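Local structure of polyamine export protein (2P4P) at residues Glu20-Met23 / Arg24-Ile28. The protein probably takes part in cadaverine and putrescine export across the inner membrane, the fragment here being its transporter-associated CorC_HlyC domain. Residues are numbered along the deposited sequence; the frame is centred on the assembly and turned at random.
Sequences EDVM and RALNI
Arg24 N, Ala25 N and Leu26 N bond back to Glu20 O, Asp21 O and Val22 O in the helical series, the last at 3.0 Å and more bent, whereas the next two amides depart from it: Asn27, with positive phi, sends its N three residues back to Arg24 O, and Ile28 N reaches five back to Met23 O at 2.9 Å in a nearly straight bond (161°). On the outer flank Arg24 curls back over its own helix, the bend at chi3 (-26°) bringing the guanidinium alongside Asp21. Its NH1 donates to Asp21 OD1 at 2.8 Å; the oxygen lies near the guanidinium plane, yet the nitrogen stands above the carboxylate plane, the two groups being turned 61° apart. Glu20 O sits beneath one guanidinium face, and a water accepts from NH1 while donating to Asp21 O, so that NH1 is held by two partners. The buried flank is apolar. Met23, present as selenomethionine and bent at chi2 and chi3, sends CE to Ile28 CD1 at 3.6 Å, with Phe31 adjoining Met23. Val22 CG1 runs beside Leu26 CD1 at 3.7 Å. Ended by those two bonds and spanned by the apolar pair Met23 and Ile28, helix 19-25 closes in a Schellman motif, touching the outermost strand 10-14 of the domain's antiparallel sheet through Trp11, and helix 40-48 through Ile40.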
ATOM      1  N   GLU A  20      -7.823 -17.062  -9.237  1.00 25.02           N
ATOM      2  CA  GLU A  20      -9.103 -17.673  -8.831  1.00 26.05           C
ATOM      3  C   GLU A  20      -9.405 -17.490  -7.349  1.00 25.68           C
ATOM      4  O   GLU A  20     -10.542 -17.283  -6.983  1.00 25.42           O
ATOM      5  CB  GLU A  20      -9.083 -19.171  -9.122  1.00 26.39           C
ATOM      6  CG  GLU A  20      -9.031 -19.519 -10.609  1.00 32.04           C
ATOM      7  CD  GLU A  20      -7.762 -19.017 -11.286  1.00 38.06           C
ATOM      8  OE1 GLU A  20      -6.649 -19.370 -10.823  1.00 40.49           O
ATOM      9  OE2 GLU A  20      -7.892 -18.244 -12.263  1.00 40.83           O
ATOM     10  N   ASP A  21      -8.371 -17.594  -6.516  1.00 25.92           N
ATOM     11  CA  ASP A  21      -8.471 -17.376  -5.070  1.00 24.69           C
ATOM     12  C   ASP A  21      -8.947 -15.961  -4.726  1.00 24.79           C
ATOM     13  O   ASP A  21      -9.763 -15.788  -3.826  1.00 23.85           O
ATOM     14  CB  ASP A  21      -7.110 -17.638  -4.422  1.00 24.57           C
ATOM     15  CG  ASP A  21      -6.799 -19.126  -4.315  1.00 25.22           C
ATOM     16  OD1 ASP A  21      -7.631 -19.913  -4.785  1.00 28.51           O
ATOM     17  OD2 ASP A  21      -5.737 -19.489  -3.766  1.00 25.56           O
ATOM     18  N   VAL A  22      -8.405 -14.975  -5.437  1.00 23.92           N
ATOM     19  CA  VAL A  22      -8.786 -13.553  -5.291  1.00 24.16           C
ATOM     20  C   VAL A  22     -10.194 -13.289  -5.787  1.00 24.13           C
ATOM     21  O   VAL A  22     -10.999 -12.711  -5.070  1.00 23.32           O
ATOM     22  CB  VAL A  22      -7.796 -12.627  -6.042  1.00 24.13           C
ATOM     23  CG1 VAL A  22      -8.232 -11.139  -5.970  1.00 23.44           C
ATOM     24  CG2 VAL A  22      -6.402 -12.796  -5.471  1.00 25.26           C
HETATM   25  N   MSE A  23     -10.491 -13.738  -7.003  1.00 24.06           N
HETATM   26  CA  MSE A  23     -11.866 -13.657  -7.543  1.00 23.39           C
HETATM   27  C   MSE A  23     -12.880 -14.275  -6.582  1.00 23.87           C
HETATM   28  O   MSE A  23     -13.925 -13.696  -6.348  1.00 23.89           O
HETATM   29  CB  MSE A  23     -12.008 -14.368  -8.912  1.00 23.65           C
HETATM   30  CG  MSE A  23     -11.128 -13.940 -10.054  1.00 20.69           C
HETATM   31 SE   MSE A  23     -11.311 -12.086 -10.602  1.00 33.18          SE
HETATM   32  CE  MSE A  23     -10.142 -11.189  -9.329  1.00 26.67           C
ATOM     33  N   ARG A  24     -12.609 -15.491  -6.095  1.00 24.68           N
ATOM     34  CA  ARG A  24     -13.497 -16.167  -5.145  1.00 26.53           C
ATOM     35  C   ARG A  24     -13.727 -15.351  -3.872  1.00 25.59           C
ATOM     36  O   ARG A  24     -14.869 -15.115  -3.475  1.00 24.96           O
ATOM     37  CB  ARG A  24     -12.982 -17.577  -4.799  1.00 26.03           C
ATOM     38  CG  ARG A  24     -13.520 -18.159  -3.500  1.00 29.07           C
ATOM     39  CD  ARG A  24     -12.970 -19.576  -3.206  1.00 30.22           C
ATOM     40  NE  ARG A  24     -12.568 -20.307  -4.420  1.00 37.27           N
ATOM     41  CZ  ARG A  24     -11.306 -20.508  -4.802  1.00 38.73           C
ATOM     42  NH1 ARG A  24     -10.296 -20.032  -4.081  1.00 41.18           N
ATOM     43  NH2 ARG A  24     -11.046 -21.196  -5.903  1.00 40.16           N
ATOM     44  N   ALA A  25     -12.646 -14.912  -3.242  1.00 24.77           N
ATOM     45  CA  ALA A  25     -12.753 -14.122  -2.027  1.00 24.60           C
ATOM     46  C   ALA A  25     -13.506 -12.794  -2.228  1.00 24.23           C
ATOM     47  O   ALA A  25     -14.113 -12.295  -1.294  1.00 25.37           O
ATOM     48  CB  ALA A  25     -11.400 -13.884  -1.444  1.00 25.05           C
ATOM     49  N   LEU A  26     -13.493 -12.257  -3.450  1.00 24.39           N
ATOM     50  CA  LEU A  26     -14.160 -10.980  -3.739  1.00 23.77           C
ATOM     51  C   LEU A  26     -15.531 -11.193  -4.379  1.00 23.55           C
ATOM     52  O   LEU A  26     -16.164 -10.231  -4.794  1.00 21.71           O
ATOM     53  CB  LEU A  26     -13.306 -10.139  -4.672  1.00 23.38           C
ATOM     54  CG  LEU A  26     -11.973  -9.546  -4.144  1.00 25.59           C
ATOM     55  CD1 LEU A  26     -11.181  -8.929  -5.294  1.00 24.38           C
ATOM     56  CD2 LEU A  26     -12.246  -8.491  -3.074  1.00 24.30           C
ATOM     57  N   ASN A  27     -15.943 -12.457  -4.486  1.00 23.07           N
ATOM     58  CA  ASN A  27     -17.247 -12.865  -5.003  1.00 24.02           C
ATOM     59  C   ASN A  27     -17.463 -12.415  -6.451  1.00 22.95           C
ATOM     60  O   ASN A  27     -18.583 -12.038  -6.826  1.00 22.25           O
ATOM     61  CB  ASN A  27     -18.382 -12.388  -4.070  1.00 24.72           C
ATOM     62  CG  ASN A  27     -19.705 -13.094  -4.314  1.00 26.68           C
ATOM     63  OD1 ASN A  27     -19.775 -14.316  -4.496  1.00 24.41           O
ATOM     64  ND2 ASN A  27     -20.775 -12.320  -4.295  1.00 26.80           N
ATOM     65  N   ILE A  28     -16.378 -12.468  -7.240  1.00 22.47           N
ATOM     66  CA  ILE A  28     -16.405 -12.188  -8.676  1.00 22.47           C
ATOM     67  C   ILE A  28     -16.663 -13.475  -9.413  1.00 24.33           C
ATOM     68  O   ILE A  28     -15.926 -14.435  -9.252  1.00 23.34           O
ATOM     69  CB  ILE A  28     -15.097 -11.519  -9.167  1.00 22.99           C
ATOM     70  CG1 ILE A  28     -14.776 -10.299  -8.283  1.00 21.56           C
ATOM     71  CG2 ILE A  28     -15.219 -11.073 -10.653  1.00 21.62           C
ATOM     72  CD1 ILE A  28     -13.331  -9.789  -8.369  1.00 21.47           C
TER
HETATM   73  O   HOH W   1     -10.398 -17.606  -2.132  1.00 36.29           O